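Local coordinates for protein gp18 (Listeria monocytogenes EGD-e, PDB 3GS9), which is a prophage tail protein of the endopeptidase tail family and probably serves as a structural component of the phage tail, at residues 65-69 and 166-170; 93-97 and 149-155; 223-228 and 251-257; 266-270 and 297-301. All coordinates share one frame; numbering follows the deposited sequence.

Interaction 1. Residues 65-69 and 166-170; sequences RGQEF and IPDNR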
loop_
_atom_site.group_PDB
_atom_site.type_symbol
_atom_site.label_atom_id
_atom_site.label_comp_id
_atom_site.label_asym_id
_atom_site.label_seq_id
_atom_site.Cartn_x
_atom_site.Cartn_y
_atom_site.Cartn_z
ATOM N N ARG A 65 7.101 27.160 23.782
ATOM C CA ARG A 65 5.810 27.493 24.420
ATOM C C ARG A 65 5.327 26.439 25.447
ATOM O O ARG A 65 4.157 26.052 25.488
ATOM C CB ARG A 65 4.735 27.799 23.379
ATOM C CG ARG A 65 4.973 29.088 22.655
ATOM C CD ARG A 65 3.945 29.304 21.578
ATOM N NE ARG A 65 4.118 30.607 20.942
ATOM C CZ ARG A 65 3.537 30.991 19.807
ATOM N NH1 ARG A 65 2.727 30.169 19.133
ATOM N NH2 ARG A 65 3.780 32.212 19.336
ATOM N N GLY A 66 6.251 25.986 26.260
ATOM C CA GLY A 66 5.884 25.136 27.374
ATOM C C GLY A 66 5.818 23.664 27.030
ATOM O O GLY A 66 5.504 22.849 27.912
ATOM N N GLN A 67 6.135 23.304 25.781
ATOM C CA GLN A 67 6.141 21.909 25.366
ATOM C C GLN A 67 7.508 21.485 24.886
ATOM O O GLN A 67 8.255 22.303 24.372
ATOM C CB GLN A 67 5.125 21.685 24.256
ATOM C CG GLN A 67 3.701 22.043 24.696
ATOM C CD GLN A 67 3.173 21.084 25.736
ATOM O OE1 GLN A 67 3.262 19.858 25.583
ATOM N NE2 GLN A 67 2.646 21.628 26.819
ATOM N N GLU A 68 7.796 20.194 25.031
ATOM C CA GLU A 68 9.100 19.610 24.665
ATOM C C GLU A 68 8.988 18.797 23.372
ATOM O O GLU A 68 8.084 17.974 23.239
ATOM C CB GLU A 68 9.590 18.677 25.772
ATOM C CG GLU A 68 10.984 18.127 25.575
ATOM C CD GLU A 68 11.432 17.197 26.717
ATOM O OE1 GLU A 68 10.703 17.119 27.731
ATOM O OE2 GLU A 68 12.513 16.585 26.630
ATOM N N PHE A 69 9.925 19.039 22.464
ATOM C CA PHE A 69 10.027 18.357 21.150
ATOM C C PHE A 69 11.426 17.805 21.063
ATOM O O PHE A 69 12.382 18.426 21.574
ATOM C CB PHE A 69 9.770 19.326 20.005
ATOM C CG PHE A 69 8.422 20.008 20.067
ATOM C CD1 PHE A 69 8.234 21.171 20.836
ATOM C CD2 PHE A 69 7.336 19.476 19.364
ATOM C CE1 PHE A 69 7.001 21.792 20.901
ATOM C CE2 PHE A 69 6.104 20.058 19.416
ATOM C CZ PHE A 69 5.903 21.210 20.198
ATOM N N ILE A 166 -4.812 14.187 25.008
ATOM C CA ILE A 166 -4.301 15.546 24.869
ATOM C C ILE A 166 -3.032 15.624 25.711
ATOM O O ILE A 166 -3.111 15.730 26.903
ATOM C CB ILE A 166 -5.327 16.579 25.357
ATOM C CG1 ILE A 166 -6.716 16.317 24.730
ATOM C CG2 ILE A 166 -4.817 17.971 25.037
ATOM C CD1 ILE A 166 -7.828 16.961 25.474
ATOM N N PRO A 167 -1.859 15.457 25.077
ATOM C CA PRO A 167 -0.608 15.482 25.838
ATOM C C PRO A 167 -0.173 16.873 26.245
ATOM O O PRO A 167 -0.154 17.780 25.383
ATOM C CB PRO A 167 0.425 14.901 24.840
ATOM C CG PRO A 167 -0.343 14.307 23.731
ATOM C CD PRO A 167 -1.605 15.157 23.657
ATOM N N ASP A 168 0.149 17.031 27.528
ATOM C CA ASP A 168 0.892 18.216 28.050
ATOM C C ASP A 168 2.265 17.683 28.486
ATOM O O ASP A 168 2.406 17.094 29.555
ATOM C CB ASP A 168 0.156 18.879 29.221
ATOM C CG ASP A 168 0.921 20.013 29.831
ATOM O OD1 ASP A 168 1.979 20.393 29.296
ATOM O OD2 ASP A 168 0.465 20.545 30.883
ATOM N N ASN A 169 3.262 17.831 27.615
ATOM C CA ASN A 169 4.502 17.067 27.729
ATOM C C ASN A 169 4.195 15.598 27.928
ATOM O O ASN A 169 3.496 15.038 27.066
ATOM C CB ASN A 169 5.429 17.728 28.727
ATOM C CG ASN A 169 5.849 19.111 28.228
ATOM O OD1 ASN A 169 6.460 19.194 27.175
ATOM N ND2 ASN A 169 5.450 20.170 28.908
ATOM N N ARG A 170 4.680 14.963 28.990
ATOM C CA ARG A 170 4.411 13.538 29.181
ATOM C C ARG A 170 3.199 13.285 30.083
ATOM O O ARG A 170 2.991 12.173 30.553
ATOM C CB ARG A 170 5.633 12.833 29.763
ATOM C CG ARG A 170 6.864 12.878 28.902
ATOM C CD ARG A 170 8.023 12.270 29.727
ATOM N NE ARG A 170 9.291 12.455 29.065
ATOM C CZ ARG A 170 10.444 11.951 29.482
ATOM N NH1 ARG A 170 10.509 11.215 30.591
ATOM N NH2 ARG A 170 11.543 12.195 28.775
#
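Four hydrogen bonds join G66, Q67 and E68 to D168 and N169, and the side-chain amides of Q67 and N169 make all of them. Two use the side chain of N169 against backbone: ND2 donates to G66 O at 2.9 Å, in the plane of that carbonyl, while OD1 receives E68 N at 2.7 Å. E68 N lies nearly in line with the side-chain C=O, though the bond is bent at the hydrogen (134°). This resembles the way a peptide group of a neighbouring strand would pair.

The other two use Q67. Its chain bends at chi2 (-68°), which brings OE1 to N169 N (2.9 Å) and NE2 to D168 OD1 (2.8 Å), the latter met from above the carboxylate plane. H91 gives OE1 a second donor.

Stacking accompanies these bonds, for the two amide planes lie within 6° of parallel. G66 has a backbone shape at which a CB would press on the carbonyl of R65; N169 also has positive phi, which asparagine accepts more readily than most residues. E68 directs its carboxylate elsewhere, to S61. N169 and R170 form the tight turn of the beta hairpin 166-168/171-173, and the contact is that of a hairpin tip docked by side-chain amides onto the start of strand 67-74.

Interaction 2. Residues 93-97 and 149-155; sequences YYTCQ and NYLTLID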
loop_
_atom_site.group_PDB
_atom_site.type_symbol
_atom_site.label_atom_id
_atom_site.label_comp_id
_atom_site.label_asym_id
_atom_site.label_seq_id
_atom_site.Cartn_x
_atom_site.Cartn_y
_atom_site.Cartn_z
ATOM N N TYR A 93 5.520 13.384 23.443
ATOM C CA TYR A 93 4.498 12.325 23.508
ATOM C C TYR A 93 4.902 11.113 22.688
ATOM O O TYR A 93 4.786 9.983 23.148
ATOM C CB TYR A 93 3.185 12.861 22.995
ATOM C CG TYR A 93 2.128 11.797 22.782
ATOM C CD1 TYR A 93 1.636 11.064 23.863
ATOM C CD2 TYR A 93 1.595 11.572 21.529
ATOM C CE1 TYR A 93 0.675 10.077 23.679
ATOM C CE2 TYR A 93 0.609 10.613 21.337
ATOM C CZ TYR A 93 0.154 9.876 22.430
ATOM O OH TYR A 93 -0.839 8.936 22.244
ATOM N N TYR A 94 5.391 11.363 21.482
ATOM C CA TYR A 94 5.695 10.274 20.515
ATOM C C TYR A 94 6.838 9.364 20.938
ATOM O O TYR A 94 6.974 8.243 20.435
ATOM C CB TYR A 94 5.893 10.826 19.113
ATOM C CG TYR A 94 4.586 11.304 18.584
ATOM C CD1 TYR A 94 3.635 10.410 18.186
ATOM C CD2 TYR A 94 4.254 12.645 18.623
ATOM C CE1 TYR A 94 2.387 10.814 17.749
ATOM C CE2 TYR A 94 2.997 13.086 18.179
ATOM C CZ TYR A 94 2.079 12.156 17.747
ATOM O OH TYR A 94 0.835 12.506 17.302
ATOM N N THR A 95 7.636 9.818 21.922
ATOM C CA THR A 95 8.666 8.953 22.487
ATOM C C THR A 95 8.132 7.771 23.308
ATOM O O THR A 95 8.903 6.909 23.656
ATOM C CB THR A 95 9.737 9.732 23.343
ATOM O OG1 THR A 95 9.165 10.205 24.575
ATOM C CG2 THR A 95 10.349 10.877 22.512
ATOM N N CYS A 96 6.834 7.754 23.625
ATOM C CA CYS A 96 6.236 6.596 24.308
ATOM C C CYS A 96 6.344 5.305 23.497
ATOM O O CYS A 96 6.223 4.185 24.035
ATOM C CB CYS A 96 4.777 6.861 24.739
ATOM S SG CYS A 96 3.522 6.882 23.506
ATOM N N GLN A 97 6.555 5.452 22.198
ATOM C CA GLN A 97 6.748 4.297 21.351
ATOM C C GLN A 97 8.021 3.500 21.686
ATOM O O GLN A 97 8.133 2.316 21.285
ATOM C CB GLN A 97 6.767 4.713 19.887
ATOM C CG GLN A 97 6.404 3.574 18.975
ATOM C CD GLN A 97 7.040 3.681 17.631
ATOM O OE1 GLN A 97 7.499 4.750 17.232
ATOM N NE2 GLN A 97 7.091 2.554 16.913
ATOM N N ASN A 149 3.792 -1.719 21.639
ATOM C CA ASN A 149 4.415 -0.498 22.122
ATOM C C ASN A 149 3.344 0.430 22.695
ATOM O O ASN A 149 2.168 0.315 22.362
ATOM C CB ASN A 149 5.254 0.201 21.056
ATOM C CG ASN A 149 4.425 0.813 19.998
ATOM O OD1 ASN A 149 3.834 1.874 20.210
ATOM N ND2 ASN A 149 4.294 0.115 18.858
ATOM N N TYR A 150 3.773 1.370 23.522
ATOM C CA TYR A 150 2.808 2.185 24.272
ATOM C C TYR A 150 1.920 3.033 23.375
ATOM O O TYR A 150 0.738 3.250 23.685
ATOM C CB TYR A 150 3.507 3.089 25.292
ATOM C CG TYR A 150 4.252 2.394 26.429
ATOM C CD1 TYR A 150 4.126 1.021 26.676
ATOM C CD2 TYR A 150 5.025 3.147 27.293
ATOM C CE1 TYR A 150 4.805 0.414 27.729
ATOM C CE2 TYR A 150 5.691 2.561 28.373
ATOM C CZ TYR A 150 5.586 1.205 28.580
ATOM O OH TYR A 150 6.280 0.641 29.641
ATOM N N LEU A 151 2.475 3.569 22.288
ATOM C CA LEU A 151 1.686 4.424 21.411
ATOM C C LEU A 151 0.574 3.615 20.711
ATOM O O LEU A 151 -0.570 4.049 20.632
ATOM C CB LEU A 151 2.604 5.078 20.371
ATOM C CG LEU A 151 1.975 6.098 19.434
ATOM C CD1 LEU A 151 1.304 7.228 20.184
ATOM C CD2 LEU A 151 3.045 6.667 18.529
ATOM N N THR A 152 0.933 2.444 20.179
ATOM C CA THR A 152 -0.048 1.584 19.501
ATOM C C THR A 152 -1.186 1.177 20.451
ATOM O O THR A 152 -2.378 1.199 20.075
ATOM C CB THR A 152 0.632 0.349 18.907
ATOM O OG1 THR A 152 1.552 0.803 17.916
ATOM C CG2 THR A 152 -0.419 -0.590 18.309
ATOM N N LEU A 153 -0.816 0.884 21.701
ATOM C CA LEU A 153 -1.785 0.507 22.716
ATOM C C LEU A 153 -2.721 1.682 23.022
ATOM O O LEU A 153 -3.942 1.507 23.089
ATOM C CB LEU A 153 -1.080 -0.029 23.982
ATOM C CG LEU A 153 -0.358 -1.397 23.850
ATOM C CD1 LEU A 153 0.260 -1.758 25.207
ATOM C CD2 LEU A 153 -1.305 -2.488 23.310
ATOM N N ILE A 154 -2.149 2.876 23.218
ATOM C CA ILE A 154 -2.954 4.070 23.448
ATOM C C ILE A 154 -3.924 4.272 22.278
ATOM O O ILE A 154 -5.117 4.503 22.459
ATOM C CB ILE A 154 -2.068 5.292 23.646
ATOM C CG1 ILE A 154 -1.379 5.220 25.005
ATOM C CG2 ILE A 154 -2.882 6.590 23.509
ATOM C CD1 ILE A 154 -0.388 6.338 25.270
ATOM N N ASP A 155 -3.415 4.160 21.059
ATOM C CA ASP A 155 -4.275 4.341 19.885
ATOM C C ASP A 155 -5.437 3.366 19.871
ATOM O O ASP A 155 -6.564 3.730 19.487
ATOM C CB ASP A 155 -3.440 4.247 18.615
ATOM C CG ASP A 155 -2.566 5.469 18.407
ATOM O OD1 ASP A 155 -2.795 6.446 19.092
ATOM O OD2 ASP A 155 -1.686 5.466 17.537
HETATM O O HOH W 1 -2.161 8.922 19.697
#
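L151 is the main bump here, projecting from the helix into a hollow formed by Y93, Y94 and C96. Its two branches part to serve both tyrosines: CD1 lies 3.4 Å from Y93 OH and also rests on CE2 of that ring, which crosses the leucine at about a right angle, while CD2 meets the edge of the Y94 ring at CD1 (3.8 Å). Y93 CD2 lies over one face of that same Y94 ring. The hydroxyl end of Y93 in turn enters between L151 and I154, with OH 3.4 Å from I154 CG2. A long, flat residue suits the task, since only its far end has to reach the helix.

C96 closes the hollow at the base of the leucine. Its SG, held between the backbone N and carbonyl carbon (chi1 74°), sits 3.7 Å from L151 CB, with I154 CD1 a little farther off; the small cysteine lets the segment come close to the helix backbone. The carbonyl C96 O comes to 3.2 Å from Y150 CB.

A water links Y93 OH (2.9 Å) to D155 OD1, to which it donates. Q97 CG leans on the amide of N149; the Q97 side chain also packs on a dimethyl-lysine of a second subunit. The N149 amide has its own task, as OD1 accepts T152 N at 3.0 Å. The whole is a 3-10 turn fitted against the first turns of helix 150-161, with N149 as the helix N-cap.

Interaction 3. Residues 223-228 and 251-257; sequences YFSPIT and TVAGNMQ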
loop_
_atom_site.group_PDB
_atom_site.type_symbol
_atom_site.label_atom_id
_atom_site.label_comp_id
_atom_site.label_asym_id
_atom_site.label_seq_id
_atom_site.Cartn_x
_atom_site.Cartn_y
_atom_site.Cartn_z
ATOM N N TYR A 223 -24.245 -13.347 19.969
ATOM C CA TYR A 223 -24.462 -13.227 21.416
ATOM C C TYR A 223 -25.609 -12.253 21.710
ATOM O O TYR A 223 -26.427 -12.465 22.606
ATOM C CB TYR A 223 -23.172 -12.790 22.115
ATOM C CG TYR A 223 -22.249 -13.934 22.450
ATOM C CD1 TYR A 223 -21.503 -14.561 21.464
ATOM C CD2 TYR A 223 -22.135 -14.402 23.757
ATOM C CE1 TYR A 223 -20.650 -15.637 21.777
ATOM C CE2 TYR A 223 -21.287 -15.462 24.081
ATOM C CZ TYR A 223 -20.554 -16.077 23.088
ATOM O OH TYR A 223 -19.711 -17.122 23.406
ATOM N N PHE A 224 -25.656 -11.177 20.938
ATOM C CA PHE A 224 -26.780 -10.265 20.969
ATOM C C PHE A 224 -27.185 -9.854 19.551
ATOM O O PHE A 224 -26.390 -9.940 18.613
ATOM C CB PHE A 224 -26.465 -9.055 21.862
ATOM C CG PHE A 224 -25.258 -8.272 21.430
ATOM C CD1 PHE A 224 -23.999 -8.590 21.899
ATOM C CD2 PHE A 224 -25.391 -7.207 20.568
ATOM C CE1 PHE A 224 -22.898 -7.863 21.500
ATOM C CE2 PHE A 224 -24.305 -6.491 20.178
ATOM C CZ PHE A 224 -23.056 -6.815 20.646
ATOM N N SER A 225 -28.449 -9.461 19.389
ATOM C CA SER A 225 -28.961 -9.005 18.105
ATOM C C SER A 225 -28.225 -7.727 17.724
ATOM O O SER A 225 -27.996 -6.874 18.586
ATOM C CB SER A 225 -30.464 -8.723 18.194
ATOM O OG SER A 225 -30.972 -8.289 16.943
ATOM N N PRO A 226 -27.843 -7.585 16.449
ATOM C CA PRO A 226 -27.113 -6.391 16.120
ATOM C C PRO A 226 -27.833 -5.087 16.448
ATOM O O PRO A 226 -29.059 -4.981 16.315
ATOM C CB PRO A 226 -26.917 -6.494 14.598
ATOM C CG PRO A 226 -27.868 -7.499 14.144
ATOM C CD PRO A 226 -27.990 -8.461 15.272
ATOM N N ILE A 227 -27.038 -4.113 16.855
ATOM C CA ILE A 227 -27.512 -2.775 17.174
ATOM C C ILE A 227 -27.586 -1.972 15.848
ATOM O O ILE A 227 -26.702 -2.088 15.020
ATOM C CB ILE A 227 -26.505 -2.089 18.150
ATOM C CG1 ILE A 227 -26.323 -2.893 19.447
ATOM C CG2 ILE A 227 -26.918 -0.658 18.468
ATOM C CD1 ILE A 227 -27.558 -3.115 20.232
ATOM N N THR A 228 -28.667 -1.223 15.637
ATOM C CA THR A 228 -28.764 -0.318 14.478
ATOM C C THR A 228 -28.801 1.131 14.944
ATOM O O THR A 228 -29.450 1.466 15.946
ATOM C CB THR A 228 -30.015 -0.606 13.604
ATOM O OG1 THR A 228 -31.193 -0.139 14.271
ATOM C CG2 THR A 228 -30.136 -2.097 13.305
ATOM N N THR A 251 -19.586 -9.526 23.899
ATOM C CA THR A 251 -20.616 -10.546 24.156
ATOM C C THR A 251 -21.917 -9.907 24.673
ATOM O O THR A 251 -22.933 -10.591 24.806
ATOM C CB THR A 251 -20.137 -11.616 25.143
ATOM O OG1 THR A 251 -19.871 -11.000 26.407
ATOM C CG2 THR A 251 -18.909 -12.325 24.625
ATOM N N VAL A 252 -21.849 -8.613 24.978
ATOM C CA VAL A 252 -22.987 -7.767 25.300
ATOM C C VAL A 252 -22.758 -6.451 24.571
ATOM O O VAL A 252 -21.627 -6.132 24.221
ATOM C CB VAL A 252 -23.153 -7.547 26.835
ATOM C CG1 VAL A 252 -23.551 -8.841 27.514
ATOM C CG2 VAL A 252 -21.890 -6.970 27.488
ATOM N N ALA A 253 -23.833 -5.696 24.356
ATOM C CA ALA A 253 -23.771 -4.484 23.561
ATOM C C ALA A 253 -22.703 -3.497 24.039
ATOM O O ALA A 253 -22.016 -2.899 23.213
ATOM C CB ALA A 253 -25.129 -3.821 23.548
ATOM N N GLY A 254 -22.577 -3.305 25.354
ATOM C CA GLY A 254 -21.599 -2.367 25.877
ATOM C C GLY A 254 -21.794 -0.999 25.237
ATOM O O GLY A 254 -22.935 -0.508 25.079
ATOM N N ASN A 255 -20.684 -0.388 24.826
ATOM C CA ASN A 255 -20.705 0.961 24.242
ATOM C C ASN A 255 -20.940 0.964 22.719
ATOM O O ASN A 255 -20.651 1.966 22.016
ATOM C CB ASN A 255 -19.399 1.679 24.608
ATOM C CG ASN A 255 -18.176 1.109 23.876
ATOM O OD1 ASN A 255 -18.318 0.289 22.958
ATOM N ND2 ASN A 255 -16.966 1.581 24.253
HETATM N N MSE A 256 -21.435 -0.140 22.180
HETATM C CA MSE A 256 -21.564 -0.272 20.715
HETATM C C MSE A 256 -22.430 0.813 20.077
HETATM O O MSE A 256 -22.063 1.362 19.068
HETATM C CB MSE A 256 -22.111 -1.657 20.353
HETATM C CG MSE A 256 -22.218 -1.923 18.854
HETATM SE SE MSE A 256 -20.569 -1.836 17.919
HETATM C CE MSE A 256 -19.853 -3.629 18.468
ATOM N N GLN A 257 -23.593 1.102 20.655
ATOM C CA GLN A 257 -24.512 2.130 20.067
ATOM C C GLN A 257 -23.807 3.462 19.844
ATOM O O GLN A 257 -23.937 4.077 18.815
ATOM C CB GLN A 257 -25.730 2.321 20.965
ATOM C CG GLN A 257 -26.700 3.444 20.564
ATOM C CD GLN A 257 -27.932 2.941 19.855
ATOM O OE1 GLN A 257 -27.850 2.133 18.930
ATOM N NE2 GLN A 257 -29.093 3.415 20.290
#
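The rings of Y223 and F224 each lie with one face against the segment 251-257. T251 CG2 sits over a face of Y223, 4.1 Å from the ring centroid, in a CH-pi contact; the two side chains run side by side in the same direction. On F224 the face is covered by backbone, A253 CA standing 4.0 Å from the centroid and A253 N nearer the rim, while T251 O meets the ring edge near its plane.

This is a surface contact between two irregular loops, the second turning through a type II' beta turn, A253 to M256, into helix 256-259. G254 fits that turn because its phi is positive, and the small A253 lets the phenyl ring settle onto the main chain. F224 reaches there with CG between its own backbone N and carbonyl carbon (chi1 59°).

Beyond the rings I227 carries the contact. Its CG2 lies only 3.0 Å from Q257 OE1, a tight approach that, with the unusual chi2 of the glutamine, leaves the placing of that oxygen doubtful. The branched I227 spreads its other arm over two neighbours: CG1 faces CG of selenomethionine M256 in one of its two conformers, and CD1 is 4.2 Å from A253 CB.

Interaction 4. Residues 266-270 and 297-301; sequences DYPAT and IDYDV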
loop_
_atom_site.group_PDB
_atom_site.type_symbol
_atom_site.label_atom_id
_atom_site.label_comp_id
_atom_site.label_asym_id
_atom_site.label_seq_id
_atom_site.Cartn_x
_atom_site.Cartn_y
_atom_site.Cartn_z
ATOM N N ASP A 266 -22.993 10.652 8.079
ATOM C CA ASP A 266 -24.340 11.037 7.651
ATOM C C ASP A 266 -24.437 12.458 7.078
ATOM O O ASP A 266 -25.541 12.929 6.756
ATOM C CB ASP A 266 -25.372 10.812 8.775
ATOM C CG ASP A 266 -25.108 11.642 10.053
ATOM O OD1 ASP A 266 -23.982 12.138 10.287
ATOM O OD2 ASP A 266 -26.062 11.759 10.858
ATOM N N TYR A 267 -23.283 13.102 6.887
ATOM C CA TYR A 267 -23.213 14.376 6.140
ATOM C C TYR A 267 -22.114 14.258 5.101
ATOM O O TYR A 267 -21.173 13.465 5.294
ATOM C CB TYR A 267 -22.914 15.552 7.060
ATOM C CG TYR A 267 -24.085 15.890 7.956
ATOM C CD1 TYR A 267 -25.076 16.755 7.507
ATOM C CD2 TYR A 267 -24.217 15.333 9.220
ATOM C CE1 TYR A 267 -26.171 17.054 8.303
ATOM C CE2 TYR A 267 -25.312 15.626 10.016
ATOM C CZ TYR A 267 -26.280 16.486 9.549
ATOM O OH TYR A 267 -27.360 16.817 10.328
ATOM N N PRO A 268 -22.182 15.076 4.040
ATOM C CA PRO A 268 -21.134 15.025 3.004
ATOM C C PRO A 268 -19.754 15.147 3.626
ATOM O O PRO A 268 -19.577 15.930 4.560
ATOM C CB PRO A 268 -21.444 16.244 2.144
ATOM C CG PRO A 268 -22.986 16.346 2.259
ATOM C CD PRO A 268 -23.222 16.076 3.703
ATOM N N ALA A 269 -18.812 14.324 3.174
ATOM C CA ALA A 269 -17.458 14.376 3.705
ATOM C C ALA A 269 -16.862 15.715 3.261
ATOM O O ALA A 269 -16.688 15.960 2.078
ATOM C CB ALA A 269 -16.644 13.172 3.197
ATOM N N THR A 270 -16.526 16.552 4.242
ATOM C CA THR A 270 -16.181 17.963 4.018
ATOM C C THR A 270 -14.887 18.258 4.742
ATOM O O THR A 270 -14.810 18.122 5.995
ATOM C CB THR A 270 -17.304 18.884 4.574
ATOM O OG1 THR A 270 -18.536 18.554 3.914
ATOM C CG2 THR A 270 -16.978 20.361 4.375
ATOM N N ILE A 297 -27.852 22.905 3.778
ATOM C CA ILE A 297 -27.596 21.813 4.716
ATOM C C ILE A 297 -26.510 22.321 5.660
ATOM O O ILE A 297 -25.468 22.797 5.203
ATOM C CB ILE A 297 -27.118 20.565 3.992
ATOM C CG1 ILE A 297 -28.252 19.988 3.123
ATOM C CG2 ILE A 297 -26.581 19.513 5.001
ATOM C CD1 ILE A 297 -27.790 18.810 2.263
ATOM N N ASP A 298 -26.788 22.232 6.956
ATOM C CA ASP A 298 -25.914 22.717 8.010
ATOM C C ASP A 298 -25.377 21.538 8.815
ATOM O O ASP A 298 -26.139 20.654 9.224
ATOM C CB ASP A 298 -26.700 23.622 8.988
ATOM C CG ASP A 298 -27.201 24.939 8.361
ATOM O OD1 ASP A 298 -26.930 25.269 7.175
ATOM O OD2 ASP A 298 -27.889 25.672 9.113
ATOM N N TYR A 299 -24.075 21.553 9.105
ATOM C CA TYR A 299 -23.443 20.525 9.920
ATOM C C TYR A 299 -22.090 21.020 10.456
ATOM O O TYR A 299 -21.485 21.917 9.897
ATOM C CB TYR A 299 -23.259 19.209 9.139
ATOM C CG TYR A 299 -22.629 19.380 7.775
ATOM C CD1 TYR A 299 -23.411 19.633 6.643
ATOM C CD2 TYR A 299 -21.267 19.233 7.599
ATOM C CE1 TYR A 299 -22.828 19.789 5.385
ATOM C CE2 TYR A 299 -20.677 19.377 6.334
ATOM C CZ TYR A 299 -21.469 19.636 5.223
ATOM O OH TYR A 299 -20.884 19.790 3.960
ATOM N N ASP A 300 -21.626 20.401 11.527
ATOM C CA ASP A 300 -20.371 20.772 12.152
ATOM C C ASP A 300 -19.150 20.135 11.474
ATOM O O ASP A 300 -19.178 18.976 11.020
ATOM C CB ASP A 300 -20.385 20.357 13.619
ATOM C CG ASP A 300 -21.274 21.236 14.475
ATOM O OD1 ASP A 300 -21.447 22.440 14.164
ATOM O OD2 ASP A 300 -21.816 20.703 15.462
ATOM N N VAL A 301 -18.105 20.935 11.358
ATOM C CA VAL A 301 -16.789 20.441 11.020
ATOM C C VAL A 301 -15.895 20.786 12.204
ATOM O O VAL A 301 -16.222 21.677 12.979
ATOM C CB VAL A 301 -16.278 21.035 9.709
ATOM C CG1 VAL A 301 -17.087 20.484 8.558
ATOM C CG2 VAL A 301 -16.295 22.555 9.753
#
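Y299 lies across Y267 at its base and reaches T270 at its tip. Its CB stands over one face of the Y267 ring, 3.6 Å from the centroid, as a CH-pi contact. Next along, CG lies close to the same ring, and CD1 touches Y267 CD1 at 3.4 Å, while CD2 approaches Y267 CB. The favour is returned, since Y267 CB sits over a face of the Y299 ring, 4.1 Å from its centroid. The ring planes are 29° apart and displaced, so little of one ring faces the other. Farther out, CE1 meets P268 CD (4.1 Å) and CE2 runs beside T270 OG1. At the end, OH donates to T270 OG1 at 2.7 Å, near the plane of the tyrosine ring.

The torsion chi1 of 49° sets CG between the backbone N and the carbonyl carbon, which lays the ring against Y267 CB and carries OH to T270. I297 CG2 fills in at the edge of Y267, and T270 CG2 meets V301 CG1; beta-branched residues suit these strand positions in the six-stranded sheet, where strand 318-321 runs between 269-274 and 297-305.

T270 OG1 in turn donates to P268 O (2.9 Å), which also receives the side-chain amide of N322. The direction is therefore fixed, from tyrosine to threonine to carbonyl. Donating to P268 O probably makes OG1 a better acceptor for the tyrosine hydroxyl, a cooperative effect, and the relay satisfies a buried tyrosine hydroxyl inside an otherwise largely apolar contact.

In the fold
From the N terminus, the eight-stranded antiparallel sheet comes first, and interaction 1 closes a long loop from its strand 67-74 to the hairpin beginning at 166-168. Interaction 2 opens and closes within that loop, joining the turn at 93-97 to helix 150-161; the two contacts touch where P167 packs on Y93. After residue 170 the chain proceeds to interaction 3, a short closure between two loops, and helix 256-259 then leads on to strand 269-274 and interaction 4, within the six-stranded sheet. These last two follow in series, with no crossing. Interactions 1 and 4 lie on opposite sides of the chain's centre, their own centres about 32 Å apart.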